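PDB 2OKX: rhamnosidase B from Bacillus sp., which hydrolyses terminal alpha-L-rhamnose residues from rhamnosides as a glycoside hydrolase of family 78, probably with inversion of configuration. Local coordinates for residues E395-F398 against G399-W403; Q477-Y480 against G481-N484. All blocks are in the same frame, centred on the assembly; numbering follows the deposited sequence.

Interaction 1. Residues E395-F398 against G399-W403; sequences ENVF and GSNVW
A chi1 of -180° turns the Asn396 amide toward the first turn of the helix, with CG opposite the backbone N, and OD1 accepts from Gly399 N at 3.0 Å. The N-H points almost straight at OD1 (172°), although the donor stands above the amide plane; this is the capping bond of an N-cap asparagine. On the backbone side, Asn396 O is gripped from opposite faces of its carbonyl plane by Ser400 N and Ser400 OG, the hydroxyl at 2.7 Å. Water 1 ties Ser400 OG back to Asn396 N. One turn on, Asn401 ND2 gives a 3.1 Å bond to Val397 O, while Val402 CG2 lies over one face of the Phe398 ring, 3.7 Å from its centroid and 19° off the normal, a CH-pi contact. The Asn396 ND2 end is held by His315 ND1, which fixes the amide's rotation. Without the amide, as with an alanine here, Gly399 N would probably lose its cap and His315 ND1 the N-H that binds it. The short helix 397-402 packs through Val397 on strands 462-472 and 485-489, through Asn401 on Tyr466, and through Val402 on the loop at Glu287.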
loop_
_atom_site.group_PDB
_atom_site.type_symbol
_atom_site.label_atom_id
_atom_site.label_comp_id
_atom_site.label_asym_id
_atom_site.label_seq_id
_atom_site.Cartn_x
_atom_site.Cartn_y
_atom_site.Cartn_z
ATOM N N GLU A 395 -20.066 -14.060 4.318
ATOM C CA GLU A 395 -19.695 -14.113 2.905
ATOM C C GLU A 395 -18.214 -13.748 2.957
ATOM O O GLU A 395 -17.832 -12.601 2.744
ATOM C CB GLU A 395 -20.513 -13.086 2.125
ATOM C CG GLU A 395 -22.021 -13.311 2.285
ATOM C CD GLU A 395 -22.860 -12.298 1.542
ATOM O OE1 GLU A 395 -22.939 -11.132 1.994
ATOM O OE2 GLU A 395 -23.437 -12.669 0.497
ATOM N N ASN A 396 -17.399 -14.753 3.259
ATOM C CA ASN A 396 -15.965 -14.586 3.452
ATOM C C ASN A 396 -15.079 -15.291 2.425
ATOM O O ASN A 396 -14.697 -16.453 2.596
ATOM C CB ASN A 396 -15.636 -15.064 4.874
ATOM C CG ASN A 396 -14.172 -14.942 5.217
ATOM O OD1 ASN A 396 -13.398 -14.295 4.506
ATOM N ND2 ASN A 396 -13.780 -15.560 6.327
ATOM N N VAL A 397 -14.730 -14.563 1.370
ATOM C CA VAL A 397 -13.903 -15.118 0.310
ATOM C C VAL A 397 -12.510 -15.516 0.783
ATOM O O VAL A 397 -12.013 -16.575 0.418
ATOM C CB VAL A 397 -13.778 -14.130 -0.867
ATOM C CG1 VAL A 397 -12.864 -14.715 -1.950
ATOM C CG2 VAL A 397 -15.165 -13.845 -1.445
ATOM N N PHE A 398 -11.881 -14.674 1.600
ATOM C CA PHE A 398 -10.539 -14.972 2.094
ATOM C C PHE A 398 -10.502 -16.271 2.898
ATOM O O PHE A 398 -9.725 -17.180 2.598
ATOM C CB PHE A 398 -10.019 -13.810 2.954
ATOM C CG PHE A 398 -8.595 -13.982 3.414
ATOM C CD1 PHE A 398 -7.532 -13.773 2.537
ATOM C CD2 PHE A 398 -8.317 -14.357 4.725
ATOM C CE1 PHE A 398 -6.209 -13.936 2.961
ATOM C CE2 PHE A 398 -6.999 -14.524 5.162
ATOM C CZ PHE A 398 -5.942 -14.312 4.276
ATOM N N GLY A 399 -11.345 -16.360 3.923
ATOM C CA GLY A 399 -11.370 -17.554 4.748
ATOM C C GLY A 399 -11.690 -18.801 3.956
ATOM O O GLY A 399 -11.169 -19.879 4.243
ATOM N N SER A 400 -12.552 -18.651 2.952
ATOM C CA SER A 400 -12.960 -19.759 2.098
ATOM C C SER A 400 -11.826 -20.216 1.178
ATOM O O SER A 400 -11.877 -21.313 0.618
ATOM C CB SER A 400 -14.174 -19.354 1.255
ATOM O OG SER A 400 -15.290 -19.030 2.073
ATOM N N ASN A 401 -10.809 -19.372 1.015
ATOM C CA ASN A 401 -9.662 -19.719 0.179
ATOM C C ASN A 401 -8.499 -20.245 1.011
ATOM O O ASN A 401 -7.783 -21.152 0.584
ATOM C CB ASN A 401 -9.212 -18.507 -0.646
ATOM C CG ASN A 401 -9.823 -18.497 -2.029
ATOM O OD1 ASN A 401 -9.422 -19.273 -2.900
ATOM N ND2 ASN A 401 -10.807 -17.631 -2.240
ATOM N N VAL A 402 -8.311 -19.676 2.200
ATOM C CA VAL A 402 -7.239 -20.114 3.084
ATOM C C VAL A 402 -7.524 -21.525 3.579
ATOM O O VAL A 402 -6.624 -22.354 3.665
ATOM C CB VAL A 402 -7.090 -19.167 4.288
ATOM C CG1 VAL A 402 -6.095 -19.741 5.294
ATOM C CG2 VAL A 402 -6.618 -17.808 3.800
ATOM N N TRP A 403 -8.778 -21.799 3.916
ATOM C CA TRP A 403 -9.135 -23.138 4.361
ATOM C C TRP A 403 -10.166 -23.724 3.423
ATOM O O TRP A 403 -11.329 -23.317 3.425
ATOM C CB TRP A 403 -9.685 -23.129 5.794
ATOM C CG TRP A 403 -10.090 -24.504 6.301
ATOM C CD1 TRP A 403 -9.671 -25.717 5.826
ATOM C CD2 TRP A 403 -10.949 -24.787 7.415
ATOM N NE1 TRP A 403 -10.215 -26.736 6.576
ATOM C CE2 TRP A 403 -11.002 -26.192 7.558
ATOM C CE3 TRP A 403 -11.675 -23.989 8.307
ATOM C CZ2 TRP A 403 -11.756 -26.819 8.560
ATOM C CZ3 TRP A 403 -12.426 -24.613 9.308
ATOM C CH2 TRP A 403 -12.458 -26.014 9.422
HETATM O O HOH W 1 -17.740 -17.656 3.547
#

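Interaction 2. Residues Q477-Y480 against G481-N484; sequences QHTY and GLDN
The Tyr480 ring carries His478 CB over one face, 3.8 Å above the plane and offset toward the rim. Tyr480 and Gly481 are the central residues of the turn, and the bond from CA to CB of Tyr480 points away from 481-484. Pro286, Ser851 and Met855 also touch the tyrosine side chain, and its OH is hydrogen-bonded to Glu287. The chain reverses at Tyr480 and Gly481, and the reversal is closed by Leu482 N donating to Thr479 O at 2.7 Å. That bond is bent, with 135° at the hydrogen, and the donor is tilted somewhat from the carbonyl plane.

A second bond runs the other way. Thr479 OG1 donates to Leu482 O at 2.7 Å, in the carbonyl plane. The torsion chi1 of 60° sets OG1 between the backbone N and the carbonyl carbon, and so directs the hydroxyl across the turn while CG2 is turned beside the backbone N. Thr479 and Leu482 are thereby joined twice, once through backbone and once through side chain. Leu482 CD2 approaches Thr479 CB to 3.9 Å, adding an apolar contact beside the two bonds. Asn484 CB comes up to Thr479 OG1 at 4.0 Å, while its ND2 end is turned to the carbonyls of Gly467 and Gly504.

Gly481 has a positive phi (95°), and a CB there would collide with Tyr480 O, which accounts for a residue without a side chain. That backbone shape, in the third position, belongs to a type II beta turn running from Thr479 to Leu482. It lies between strands 475-477 and 485-489 of the concanavalin-like domain, with inverse gamma turns centred on Thr479 and Asp483.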
loop_
_atom_site.group_PDB
_atom_site.type_symbol
_atom_site.label_atom_id
_atom_site.label_comp_id
_atom_site.label_asym_id
_atom_site.label_seq_id
_atom_site.Cartn_x
_atom_site.Cartn_y
_atom_site.Cartn_z
ATOM N N GLN A 477 1.145 -18.342 -1.029
ATOM C CA GLN A 477 1.413 -17.408 0.059
ATOM C C GLN A 477 0.161 -16.554 0.198
ATOM O O GLN A 477 -0.060 -15.630 -0.586
ATOM C CB GLN A 477 2.620 -16.503 -0.236
ATOM C CG GLN A 477 2.987 -15.624 0.952
ATOM C CD GLN A 477 4.194 -14.732 0.705
ATOM O OE1 GLN A 477 5.098 -15.081 -0.055
ATOM N NE2 GLN A 477 4.223 -13.585 1.376
ATOM N N HIS A 478 -0.675 -16.873 1.181
ATOM C CA HIS A 478 -1.896 -16.106 1.380
ATOM C C HIS A 478 -1.594 -14.724 1.928
ATOM O O HIS A 478 -0.632 -14.540 2.671
ATOM C CB HIS A 478 -2.857 -16.863 2.300
ATOM C CG HIS A 478 -3.468 -18.060 1.647
ATOM N ND1 HIS A 478 -3.124 -19.351 1.983
ATOM C CD2 HIS A 478 -4.354 -18.159 0.630
ATOM C CE1 HIS A 478 -3.773 -20.194 1.198
ATOM N NE2 HIS A 478 -4.524 -19.495 0.369
ATOM N N THR A 479 -2.420 -13.754 1.546
ATOM C CA THR A 479 -2.229 -12.383 1.981
ATOM C C THR A 479 -2.804 -12.130 3.377
ATOM O O THR A 479 -3.690 -11.294 3.549
ATOM C CB THR A 479 -2.859 -11.396 0.962
ATOM O OG1 THR A 479 -4.261 -11.654 0.835
ATOM C CG2 THR A 479 -2.217 -11.571 -0.411
ATOM N N TYR A 480 -2.294 -12.857 4.371
ATOM C CA TYR A 480 -2.754 -12.694 5.753
ATOM C C TYR A 480 -2.693 -11.211 6.091
ATOM O O TYR A 480 -1.663 -10.568 5.882
ATOM C CB TYR A 480 -1.853 -13.467 6.721
ATOM C CG TYR A 480 -1.719 -14.936 6.404
ATOM C CD1 TYR A 480 -2.802 -15.808 6.544
ATOM C CD2 TYR A 480 -0.512 -15.454 5.943
ATOM C CE1 TYR A 480 -2.682 -17.161 6.230
ATOM C CE2 TYR A 480 -0.381 -16.797 5.626
ATOM C CZ TYR A 480 -1.466 -17.647 5.769
ATOM O OH TYR A 480 -1.324 -18.976 5.443
ATOM N N GLY A 481 -3.797 -10.676 6.607
ATOM C CA GLY A 481 -3.850 -9.265 6.948
ATOM C C GLY A 481 -4.448 -8.440 5.822
ATOM O O GLY A 481 -4.615 -7.221 5.944
ATOM N N LEU A 482 -4.780 -9.111 4.723
ATOM C CA LEU A 482 -5.350 -8.439 3.561
ATOM C C LEU A 482 -6.446 -9.257 2.894
ATOM O O LEU A 482 -6.167 -10.268 2.249
ATOM C CB LEU A 482 -4.254 -8.157 2.528
ATOM C CG LEU A 482 -4.700 -7.578 1.184
ATOM C CD1 LEU A 482 -5.115 -6.117 1.370
ATOM C CD2 LEU A 482 -3.562 -7.685 0.173
ATOM N N ASP A 483 -7.691 -8.830 3.060
ATOM C CA ASP A 483 -8.805 -9.515 2.416
ATOM C C ASP A 483 -8.836 -8.963 0.995
ATOM O O ASP A 483 -9.647 -8.096 0.665
ATOM C CB ASP A 483 -10.115 -9.206 3.139
ATOM C CG ASP A 483 -10.351 -10.117 4.324
ATOM O OD1 ASP A 483 -9.583 -10.042 5.308
ATOM O OD2 ASP A 483 -11.310 -10.917 4.262
ATOM N N ASN A 484 -7.923 -9.465 0.169
ATOM C CA ASN A 484 -7.759 -9.038 -1.223
ATOM C C ASN A 484 -8.821 -9.724 -2.071
ATOM O O ASN A 484 -8.509 -10.457 -3.013
ATOM C CB ASN A 484 -6.361 -9.453 -1.688
ATOM C CG ASN A 484 -5.733 -8.443 -2.608
ATOM O OD1 ASN A 484 -6.094 -7.268 -2.594
ATOM N ND2 ASN A 484 -4.764 -8.890 -3.402
#

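Interactions 1 and 2 lie about 10 Å apart between centres and meet at Phe398. Its CE1 is 3.7 Å from both Thr479 OG1 and Leu482 O, so the ring abuts the hydroxyl-carbonyl bond of interaction 2, and Phe398 CB lies 3.4 Å from Asp483 OD2. His315 adds a second connection: the same imidazole that holds the cap amide is hydrogen-bonded through NE2 to Asp483 OD1, bridging the helix cap of 395-403 and the loop 477-484. Tyr466, against which the helix packs, likewise serves both, bonding to Thr479 N through its OH. From the loop, Gln477 reaches His860 and Thr857, within the family's six-hairpin glycosidase domain.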